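Local coordinates for protein designed CISK-PX domain (Synthetic construct, PDB 4OXW) that is a computationally designed version of the CISK PX domain, a fold many of whose natural members bind membrane phosphoinositides, and may therefore bind such lipids, at residues Q57-L62 against A102-V107; W50-L55 against E89-R94. All coordinates share one frame; numbering follows the deposited sequence.

Helix 45-58 takes part in both contacts, but with different partners and at different depths. Contact 2 is the core one: there the middle of helix 45-58 faces helix 78-96, and a buried histidine and tyrosine meet in a single hydrogen bond. Contact 1 lies farther from the centre of the chain, where the C-terminal end of the same helix and the turn after it meet the start of helix 105-112; here a salt bridge and an aliphatic lid on a guanidinium do the work, partly at the surface. The two centres are about 9 Å apart, and the contacts touch directly: Leu-106 packs on Trp-50, Leu-51 and Lys-54, while Val-107 meets Leu-55.

Contact 1. Residues Q57-L62 against A102-V107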
loop_
_atom_site.group_PDB
_atom_site.type_symbol
_atom_site.label_atom_id
_atom_site.label_comp_id
_atom_site.label_asym_id
_atom_site.label_seq_id
_atom_site.Cartn_x
_atom_site.Cartn_y
_atom_site.Cartn_z
ATOM N N GLN A 57 11.529 -9.960 -6.054
ATOM C CA GLN A 57 12.857 -10.358 -6.529
ATOM C C GLN A 57 13.725 -10.870 -5.376
ATOM O O GLN A 57 14.483 -11.815 -5.556
ATOM C CB GLN A 57 13.544 -9.222 -7.274
ATOM C CG GLN A 57 12.934 -8.970 -8.647
ATOM C CD GLN A 57 13.108 -7.542 -9.172
ATOM O OE1 GLN A 57 13.956 -6.771 -8.699
ATOM N NE2 GLN A 57 12.296 -7.186 -10.169
ATOM N N ARG A 58 13.578 -10.285 -4.191
ATOM C CA ARG A 58 14.410 -10.619 -3.053
ATOM C C ARG A 58 13.877 -11.830 -2.293
ATOM O O ARG A 58 14.646 -12.709 -1.865
ATOM C CB ARG A 58 14.480 -9.422 -2.103
ATOM C CG ARG A 58 15.235 -8.207 -2.622
ATOM C CD ARG A 58 15.327 -7.151 -1.522
ATOM N NE ARG A 58 15.971 -5.909 -1.943
ATOM C CZ ARG A 58 16.393 -4.961 -1.105
ATOM N NH1 ARG A 58 16.249 -5.107 0.208
ATOM N NH2 ARG A 58 16.969 -3.859 -1.578
ATOM N N TYR A 59 12.554 -11.899 -2.144
ATOM C CA TYR A 59 11.903 -12.859 -1.274
ATOM C C TYR A 59 10.653 -13.429 -1.915
ATOM O O TYR A 59 9.571 -13.316 -1.348
ATOM C CB TYR A 59 11.510 -12.185 0.032
ATOM C CG TYR A 59 12.658 -11.684 0.877
ATOM C CD1 TYR A 59 13.397 -12.577 1.645
ATOM C CD2 TYR A 59 13.001 -10.318 0.934
ATOM C CE1 TYR A 59 14.443 -12.152 2.440
ATOM C CE2 TYR A 59 14.071 -9.888 1.719
ATOM C CZ TYR A 59 14.775 -10.816 2.474
ATOM O OH TYR A 59 15.831 -10.443 3.277
ATOM N N PRO A 60 10.787 -14.082 -3.072
ATOM C CA PRO A 60 9.640 -14.626 -3.807
ATOM C C PRO A 60 8.794 -15.611 -3.008
ATOM O O PRO A 60 7.579 -15.710 -3.219
ATOM C CB PRO A 60 10.265 -15.283 -5.037
ATOM C CG PRO A 60 11.721 -15.486 -4.661
ATOM C CD PRO A 60 12.064 -14.352 -3.761
ATOM N N GLU A 61 9.399 -16.297 -2.049
ATOM C CA GLU A 61 8.655 -17.220 -1.186
ATOM C C GLU A 61 7.731 -16.556 -0.197
ATOM O O GLU A 61 6.827 -17.209 0.312
ATOM C CB GLU A 61 9.636 -18.056 -0.343
ATOM C CG GLU A 61 10.613 -18.873 -1.173
ATOM C CD GLU A 61 11.795 -18.096 -1.709
ATOM O OE1 GLU A 61 11.949 -16.874 -1.498
ATOM O OE2 GLU A 61 12.624 -18.749 -2.369
ATOM N N LEU A 62 8.015 -15.309 0.172
ATOM C CA LEU A 62 7.297 -14.695 1.265
ATOM C C LEU A 62 6.295 -13.630 0.858
ATOM O O LEU A 62 5.421 -13.277 1.646
ATOM C CB LEU A 62 8.271 -14.019 2.215
ATOM C CG LEU A 62 9.338 -14.943 2.778
ATOM C CD1 LEU A 62 10.177 -14.091 3.730
ATOM C CD2 LEU A 62 8.640 -16.117 3.468
ATOM N N ALA A 102 9.456 -6.867 7.129
ATOM C CA ALA A 102 9.211 -5.654 7.917
ATOM C C ALA A 102 10.496 -4.855 8.142
ATOM O O ALA A 102 10.475 -3.611 8.265
ATOM C CB ALA A 102 8.575 -6.020 9.258
ATOM N N ASN A 103 11.625 -5.567 8.182
ATOM C CA ASN A 103 12.920 -4.958 8.403
ATOM C C ASN A 103 13.726 -4.687 7.164
ATOM O O ASN A 103 14.829 -4.125 7.217
ATOM C CB ASN A 103 13.713 -5.827 9.394
ATOM C CG ASN A 103 13.098 -5.814 10.771
ATOM O OD1 ASN A 103 12.534 -6.809 11.238
ATOM N ND2 ASN A 103 13.146 -4.664 11.412
ATOM N N ASP A 104 13.174 -5.064 6.021
ATOM C CA ASP A 104 13.815 -4.793 4.786
ATOM C C ASP A 104 13.779 -3.294 4.472
ATOM O O ASP A 104 12.783 -2.620 4.745
ATOM C CB ASP A 104 13.177 -5.625 3.681
ATOM C CG ASP A 104 13.891 -5.489 2.386
ATOM O OD1 ASP A 104 14.638 -6.413 2.039
ATOM O OD2 ASP A 104 13.731 -4.455 1.705
ATOM N N GLU A 105 14.887 -2.776 3.951
ATOM C CA GLU A 105 15.036 -1.354 3.709
ATOM C C GLU A 105 13.911 -0.790 2.792
ATOM O O GLU A 105 13.509 0.371 2.937
ATOM C CB GLU A 105 16.404 -1.052 3.108
ATOM C CG GLU A 105 17.532 -1.194 4.126
ATOM C CD GLU A 105 18.922 -1.239 3.501
ATOM O OE1 GLU A 105 19.106 -0.714 2.374
ATOM O OE2 GLU A 105 19.834 -1.799 4.154
ATOM N N LEU A 106 13.447 -1.605 1.868
ATOM C CA LEU A 106 12.374 -1.160 0.950
ATOM C C LEU A 106 11.123 -0.914 1.722
ATOM O O LEU A 106 10.413 0.060 1.486
ATOM C CB LEU A 106 12.101 -2.196 -0.134
ATOM C CG LEU A 106 13.200 -2.330 -1.166
ATOM C CD1 LEU A 106 13.016 -3.614 -1.949
ATOM C CD2 LEU A 106 13.214 -1.117 -2.059
ATOM N N VAL A 107 10.806 -1.828 2.621
ATOM C CA VAL A 107 9.584 -1.722 3.372
ATOM C C VAL A 107 9.684 -0.607 4.382
ATOM O O VAL A 107 8.746 0.152 4.574
ATOM C CB VAL A 107 9.272 -3.059 4.046
ATOM C CG1 VAL A 107 8.051 -2.909 4.958
ATOM C CG2 VAL A 107 9.043 -4.119 2.963
#
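Arg-58 reaches across to Asp-104 in a salt bridge in which one nitrogen, Arg-58 NH1, faces both carboxylate oxygens, 2.8 Å from Asp-104 OD1, the bonded one, and 3.0 Å from Asp-104 OD2. OD1 is met on its syn side, but the bond is bent (138° at the hydrogen), and with the guanidinium and carboxylate planes turned 59° apart the two groups do not pair flat. The arginine chain runs extended from CG to NE, which carries the guanidinium over Leu-106; CD1 of that leucine sits over the centre of one face, 3.7 Å from Arg-58 CZ. Tyr-59, just past the end of the helix, brings its ring edge in: CE2 is 3.5 Å from Asp-104 OD1, in the plane of the ring. With CG anti to the backbone N (chi1 -174°), Asp-104 turns its other oxygen back to its own chain, OD2 accepting from Leu-106 N at 2.9 Å on the anti side. An asparagine in its place would probably weaken the hold on Arg-58, whose charge would lose its mate. Asp-104 is thus an Asp N-cap of helix 105-112 whose buried carboxylate also takes a salt bridge from the last turn of helix 45-58.

Contact 2. Residues W50-L55 against E89-R94; sequences WLHKKL and EKYIQR
His-52 and Tyr-91 meet through a single hydrogen bond, ND1 to OH at 2.7 Å, in which either could be the donor. The hydroxyl comes to the edge of the imidazole, in its plane, and the bond is moderately straight at 149°. The phenol does not lie over the histidine: the two rings stand oblique, planes 63° apart and centroids 5.5 Å from each other, so contact is concentrated at the hydroxyl end. There Tyr-91 OH also touches the aliphatic root of its partner, 3.3 Å from His-52 CB, and His-52 ND1 is 3.5 Å from Tyr-91 CE1. The bond at ND1 holds the imidazole at its turn about CB-CG. It also gives the buried hydroxyl a polar partner.

Tyr-91 bridges most of the gap between segments 50-55 and 89-94, where the nearest CA pair, that of these two residues, is 9.6 Å apart. Its CG is anti to the backbone N (chi1 180°), which directs the ring toward helix 45-58. Beside the polar pair, the segments approach more loosely through aliphatic groups, Leu-51 CD2 standing 4.5 Å from Ile-92 CD1.

Further out, Val-63 of the loop after helix 45-58 touches His-52, Leu-55 and Tyr-91 alike. Leu-51 packs on Phe-110 and Leu-55 on Val-107, both of helix 105-112. On the strand side, Ile-92 rests on Val-10, while Glu-89 and Gln-93 hydrogen-bond to the backbone of Ile-12 and Val-10, so that helix 78-96 contacts both strand 9-18 and helix 45-58.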
loop_
_atom_site.group_PDB
_atom_site.type_symbol
_atom_site.label_atom_id
_atom_site.label_comp_id
_atom_site.label_asym_id
_atom_site.label_seq_id
_atom_site.Cartn_x
_atom_site.Cartn_y
_atom_site.Cartn_z
ATOM N N TRP A 50 5.477 -1.154 -7.444
ATOM C CA TRP A 50 6.937 -1.088 -7.477
ATOM C C TRP A 50 7.538 -1.845 -6.277
ATOM O O TRP A 50 8.461 -2.663 -6.473
ATOM C CB TRP A 50 7.435 0.360 -7.512
ATOM C CG TRP A 50 8.902 0.486 -7.907
ATOM C CD1 TRP A 50 9.407 0.594 -9.172
ATOM C CD2 TRP A 50 10.014 0.508 -7.026
ATOM N NE1 TRP A 50 10.788 0.669 -9.124
ATOM C CE2 TRP A 50 11.186 0.638 -7.820
ATOM C CE3 TRP A 50 10.146 0.423 -5.646
ATOM C CZ2 TRP A 50 12.452 0.676 -7.270
ATOM C CZ3 TRP A 50 11.397 0.485 -5.099
ATOM C CH2 TRP A 50 12.543 0.603 -5.912
ATOM N N LEU A 51 7.013 -1.598 -5.067
ATOM C CA LEU A 51 7.479 -2.294 -3.864
ATOM C C LEU A 51 7.376 -3.811 -4.093
ATOM O O LEU A 51 8.312 -4.583 -3.828
ATOM C CB LEU A 51 6.627 -1.903 -2.659
ATOM C CG LEU A 51 6.922 -2.744 -1.431
ATOM C CD1 LEU A 51 8.313 -2.400 -0.908
ATOM C CD2 LEU A 51 5.866 -2.484 -0.382
ATOM N N HIS A 52 6.221 -4.253 -4.591
ATOM C CA HIS A 52 5.968 -5.654 -4.799
ATOM C C HIS A 52 6.962 -6.283 -5.756
ATOM O O HIS A 52 7.518 -7.346 -5.491
ATOM C CB HIS A 52 4.603 -5.789 -5.407
ATOM C CG HIS A 52 4.197 -7.192 -5.649
ATOM N ND1 HIS A 52 3.947 -8.078 -4.618
ATOM C CD2 HIS A 52 3.972 -7.867 -6.797
ATOM C CE1 HIS A 52 3.583 -9.236 -5.130
ATOM N NE2 HIS A 52 3.601 -9.137 -6.448
ATOM N N LYS A 53 7.192 -5.625 -6.882
ATOM C CA LYS A 53 8.101 -6.201 -7.883
ATOM C C LYS A 53 9.508 -6.337 -7.298
ATOM O O LYS A 53 10.168 -7.357 -7.518
ATOM C CB LYS A 53 8.117 -5.345 -9.147
ATOM C CG LYS A 53 6.867 -5.483 -10.013
ATOM C CD LYS A 53 6.613 -6.913 -10.485
ATOM C CE LYS A 53 5.318 -7.005 -11.273
ATOM N NZ LYS A 53 4.756 -8.385 -11.283
ATOM N N LYS A 54 9.950 -5.362 -6.518
ATOM C CA LYS A 54 11.314 -5.401 -5.951
ATOM C C LYS A 54 11.410 -6.377 -4.814
ATOM O O LYS A 54 12.406 -7.064 -4.686
ATOM C CB LYS A 54 11.774 -4.011 -5.509
ATOM C CG LYS A 54 11.835 -3.039 -6.664
ATOM C CD LYS A 54 12.536 -3.680 -7.870
ATOM C CE LYS A 54 13.162 -2.671 -8.807
ATOM N NZ LYS A 54 13.234 -3.118 -10.230
ATOM N N LEU A 55 10.376 -6.459 -3.988
ATOM C CA LEU A 55 10.373 -7.450 -2.909
ATOM C C LEU A 55 10.306 -8.849 -3.414
ATOM O O LEU A 55 10.928 -9.765 -2.844
ATOM C CB LEU A 55 9.185 -7.244 -1.979
ATOM C CG LEU A 55 9.376 -6.232 -0.893
ATOM C CD1 LEU A 55 8.093 -6.229 -0.067
ATOM C CD2 LEU A 55 10.554 -6.506 0.048
ATOM N N GLU A 89 -4.650 -3.173 1.980
ATOM C CA GLU A 89 -4.511 -3.290 3.443
ATOM C C GLU A 89 -4.080 -4.710 3.865
ATOM O O GLU A 89 -3.129 -4.886 4.629
ATOM C CB GLU A 89 -5.800 -2.881 4.165
ATOM C CG GLU A 89 -5.719 -3.042 5.673
ATOM C CD GLU A 89 -6.990 -2.572 6.360
ATOM O OE1 GLU A 89 -7.995 -3.293 6.220
ATOM O OE2 GLU A 89 -6.988 -1.489 7.001
ATOM N N LYS A 90 -4.750 -5.717 3.340
ATOM C CA LYS A 90 -4.387 -7.126 3.631
ATOM C C LYS A 90 -2.967 -7.380 3.152
ATOM O O LYS A 90 -2.146 -8.018 3.842
ATOM C CB LYS A 90 -5.387 -8.074 2.941
ATOM C CG LYS A 90 -5.008 -9.535 3.092
ATOM C CD LYS A 90 -6.177 -10.417 2.661
ATOM C CE LYS A 90 -5.740 -11.859 2.410
ATOM N NZ LYS A 90 -6.832 -12.706 1.825
ATOM N N TYR A 91 -2.623 -6.849 1.974
ATOM C CA TYR A 91 -1.263 -7.021 1.429
ATOM C C TYR A 91 -0.168 -6.486 2.368
ATOM O O TYR A 91 0.762 -7.207 2.760
ATOM C CB TYR A 91 -1.151 -6.312 0.096
ATOM C CG TYR A 91 0.217 -6.417 -0.552
ATOM C CD1 TYR A 91 0.555 -7.537 -1.310
ATOM C CD2 TYR A 91 1.142 -5.383 -0.448
ATOM C CE1 TYR A 91 1.816 -7.652 -1.887
ATOM C CE2 TYR A 91 2.390 -5.464 -1.039
ATOM C CZ TYR A 91 2.736 -6.607 -1.738
ATOM O OH TYR A 91 3.983 -6.668 -2.301
ATOM N N ILE A 92 -0.292 -5.213 2.741
ATOM C CA ILE A 92 0.738 -4.596 3.556
ATOM C C ILE A 92 0.747 -5.207 4.976
ATOM O O ILE A 92 1.824 -5.347 5.587
ATOM C CB ILE A 92 0.675 -3.041 3.523
ATOM C CG1 ILE A 92 1.976 -2.446 4.070
ATOM C CG2 ILE A 92 -0.537 -2.509 4.289
ATOM C CD1 ILE A 92 3.242 -2.757 3.286
ATOM N N GLN A 93 -0.414 -5.621 5.466
ATOM C CA GLN A 93 -0.463 -6.347 6.787
ATOM C C GLN A 93 0.301 -7.651 6.712
ATOM O O GLN A 93 1.029 -8.026 7.653
ATOM C CB GLN A 93 -1.914 -6.556 7.246
ATOM C CG GLN A 93 -2.568 -5.288 7.700
ATOM C CD GLN A 93 -4.045 -5.405 8.049
ATOM O OE1 GLN A 93 -4.710 -6.369 7.703
ATOM N NE2 GLN A 93 -4.564 -4.392 8.743
ATOM N N ARG A 94 0.132 -8.358 5.595
ATOM C CA ARG A 94 0.845 -9.598 5.406
ATOM C C ARG A 94 2.323 -9.362 5.311
ATOM O O ARG A 94 3.109 -10.138 5.847
ATOM C CB ARG A 94 0.336 -10.283 4.171
ATOM C CG ARG A 94 -0.954 -11.022 4.406
ATOM C CD ARG A 94 -0.639 -12.441 4.888
ATOM N NE ARG A 94 -1.799 -13.173 5.413
ATOM C CZ ARG A 94 -2.901 -13.448 4.716
ATOM N NH1 ARG A 94 -3.030 -13.029 3.455
ATOM N NH2 ARG A 94 -3.887 -14.125 5.297
#